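Local coordinates for protein synaptotagmin IV (Rattus norvegicus, PDB 1W15) that acts, as a synaptotagmin, in the mobility of neuronal dense core vesicles through its interaction with KIF1A, and in their capture at synapses, at residues Leu119-Thr124 and Gly131-Ile136. Residues are numbered along the deposited sequence; the frame is centred on the assembly and turned at random.
Sequences LVLGAT and GHWKEI
The indole of Trp133, in the beta sandwich of this C2B domain, lies with one face against the backbone of Gly122: CA of Gly122 stands 3.6 Å from the centroid of the five-membered ring, 10° off its normal, a CH-pi contact. Leu121 O lies over the same face, above the six-membered ring, 4.1 Å from the plane, and Ala123 N approaches the ring obliquely, 3.5 Å from Trp133 CD1. The imidazole of His132 receives Leu121 CD1 obliquely, 3.8 Å from ND1, and meets the nearly parallel ring of His148. Both its nitrogens are bonded to strand 144-149, ND1 to His148 NE2 and NE2 to Ile144 O, which fixes the rotation of the ring. Helix 128-138, in the connection between strands 114-121 and 144-149, packs here against the backbone from Leu121 to Ala123. The six-membered ring also meets aliphatic carbon, with Trp133 CE3 3.8 Å from Leu121 CB. Trp133 CG is anti to the backbone N (chi1 -160°), which carries the indole from the helix across this backbone, where NE1 makes a weak hydrogen bond to Leu95 O. Residues 119-124 and 131-136 share no hydrogen bond, and Gly122 N is buried without a partner.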
loop_
_atom_site.group_PDB
_atom_site.type_symbol
_atom_site.label_atom_id
_atom_site.label_comp_id
_atom_site.label_asym_id
_atom_site.label_seq_id
_atom_site.Cartn_x
_atom_site.Cartn_y
_atom_site.Cartn_z
ATOM N N LEU A 119 16.304 -8.140 10.977
ATOM C CA LEU A 119 15.215 -9.113 10.878
ATOM C C LEU A 119 15.492 -10.003 9.681
ATOM O O LEU A 119 15.789 -9.493 8.579
ATOM C CB LEU A 119 13.875 -8.369 10.687
ATOM C CG LEU A 119 12.692 -9.282 10.274
ATOM C CD1 LEU A 119 12.362 -10.311 11.431
ATOM C CD2 LEU A 119 11.503 -8.485 9.787
ATOM N N VAL A 120 15.424 -11.312 9.882
ATOM C CA VAL A 120 15.598 -12.237 8.769
ATOM C C VAL A 120 14.341 -13.105 8.555
ATOM O O VAL A 120 13.821 -13.662 9.511
ATOM C CB VAL A 120 16.831 -13.136 8.960
ATOM C CG1 VAL A 120 16.927 -14.216 7.881
ATOM C CG2 VAL A 120 18.105 -12.284 8.953
ATOM N N LEU A 121 13.903 -13.247 7.299
ATOM C CA LEU A 121 12.817 -14.173 6.993
ATOM C C LEU A 121 13.346 -15.209 6.036
ATOM O O LEU A 121 13.990 -14.857 5.056
ATOM C CB LEU A 121 11.645 -13.466 6.332
ATOM C CG LEU A 121 10.953 -12.201 6.887
ATOM C CD1 LEU A 121 9.605 -11.981 6.193
ATOM C CD2 LEU A 121 10.814 -12.082 8.390
ATOM N N GLY A 122 13.075 -16.488 6.307
ATOM C CA GLY A 122 13.585 -17.549 5.456
ATOM C C GLY A 122 13.165 -18.880 6.018
ATOM O O GLY A 122 12.554 -18.915 7.093
ATOM N N ALA A 123 13.479 -19.969 5.306
ATOM C CA ALA A 123 12.885 -21.262 5.655
ATOM C C ALA A 123 13.422 -21.778 6.983
ATOM O O ALA A 123 12.716 -22.477 7.713
ATOM C CB ALA A 123 13.070 -22.276 4.550
ATOM N N THR A 124 14.657 -21.408 7.314
ATOM C CA THR A 124 15.256 -21.857 8.557
ATOM C C THR A 124 15.343 -20.761 9.601
ATOM O O THR A 124 15.946 -20.977 10.647
ATOM C CB THR A 124 16.672 -22.422 8.316
ATOM O OG1 THR A 124 17.509 -21.379 7.795
ATOM C CG2 THR A 124 16.651 -23.512 7.234
ATOM N N GLY A 131 7.791 -18.126 10.705
ATOM C CA GLY A 131 6.333 -18.328 10.486
ATOM C C GLY A 131 5.787 -17.440 9.368
ATOM O O GLY A 131 4.880 -17.815 8.622
ATOM N N HIS A 132 6.333 -16.233 9.265
ATOM C CA HIS A 132 5.900 -15.296 8.235
ATOM C C HIS A 132 6.297 -15.875 6.863
ATOM O O HIS A 132 5.491 -15.922 5.950
ATOM C CB HIS A 132 6.539 -13.905 8.473
ATOM C CG HIS A 132 5.904 -12.804 7.660
ATOM N ND1 HIS A 132 6.212 -11.463 7.841
ATOM C CD2 HIS A 132 4.997 -12.844 6.649
ATOM C CE1 HIS A 132 5.513 -10.728 6.990
ATOM N NE2 HIS A 132 4.759 -11.539 6.257
ATOM N N TRP A 133 7.546 -16.362 6.762
ATOM C CA TRP A 133 7.998 -17.008 5.516
ATOM C C TRP A 133 7.178 -18.257 5.140
ATOM O O TRP A 133 6.861 -18.467 3.975
ATOM C CB TRP A 133 9.446 -17.416 5.633
ATOM C CG TRP A 133 10.129 -17.635 4.309
ATOM C CD1 TRP A 133 10.564 -18.848 3.774
ATOM C CD2 TRP A 133 10.468 -16.633 3.345
ATOM N NE1 TRP A 133 11.189 -18.618 2.570
ATOM C CE2 TRP A 133 11.135 -17.280 2.276
ATOM C CE3 TRP A 133 10.296 -15.242 3.283
ATOM C CZ2 TRP A 133 11.614 -16.586 1.159
ATOM C CZ3 TRP A 133 10.782 -14.547 2.167
ATOM C CH2 TRP A 133 11.432 -15.230 1.119
ATOM N N LYS A 134 6.867 -19.091 6.122
ATOM C CA LYS A 134 6.006 -20.268 5.863
ATOM C C LYS A 134 4.646 -19.871 5.232
ATOM O O LYS A 134 4.129 -20.531 4.302
ATOM C CB LYS A 134 5.815 -21.081 7.140
ATOM C CG LYS A 134 4.834 -22.246 6.917
ATOM C CD LYS A 134 4.929 -23.364 7.916
ATOM C CE LYS A 134 3.654 -24.246 7.850
ATOM N NZ LYS A 134 3.395 -24.958 6.502
ATOM N N GLU A 135 4.077 -18.789 5.759
ATOM C CA GLU A 135 2.754 -18.330 5.357
ATOM C C GLU A 135 2.826 -17.812 3.906
ATOM O O GLU A 135 1.960 -18.153 3.079
ATOM C CB GLU A 135 2.226 -17.271 6.340
ATOM C CG GLU A 135 0.709 -17.107 6.308
ATOM C CD GLU A 135 0.176 -16.132 7.362
ATOM O OE1 GLU A 135 0.869 -15.899 8.374
ATOM O OE2 GLU A 135 -0.953 -15.608 7.176
ATOM N N ILE A 136 3.891 -17.040 3.614
ATOM C CA ILE A 136 4.287 -16.530 2.271
ATOM C C ILE A 136 4.392 -17.650 1.178
ATOM O O ILE A 136 3.901 -17.481 -0.018
ATOM C CB ILE A 136 5.659 -15.756 2.386
ATOM C CG1 ILE A 136 5.472 -14.381 3.068
ATOM C CG2 ILE A 136 6.352 -15.602 1.041
ATOM C CD1 ILE A 136 6.746 -13.888 3.789
#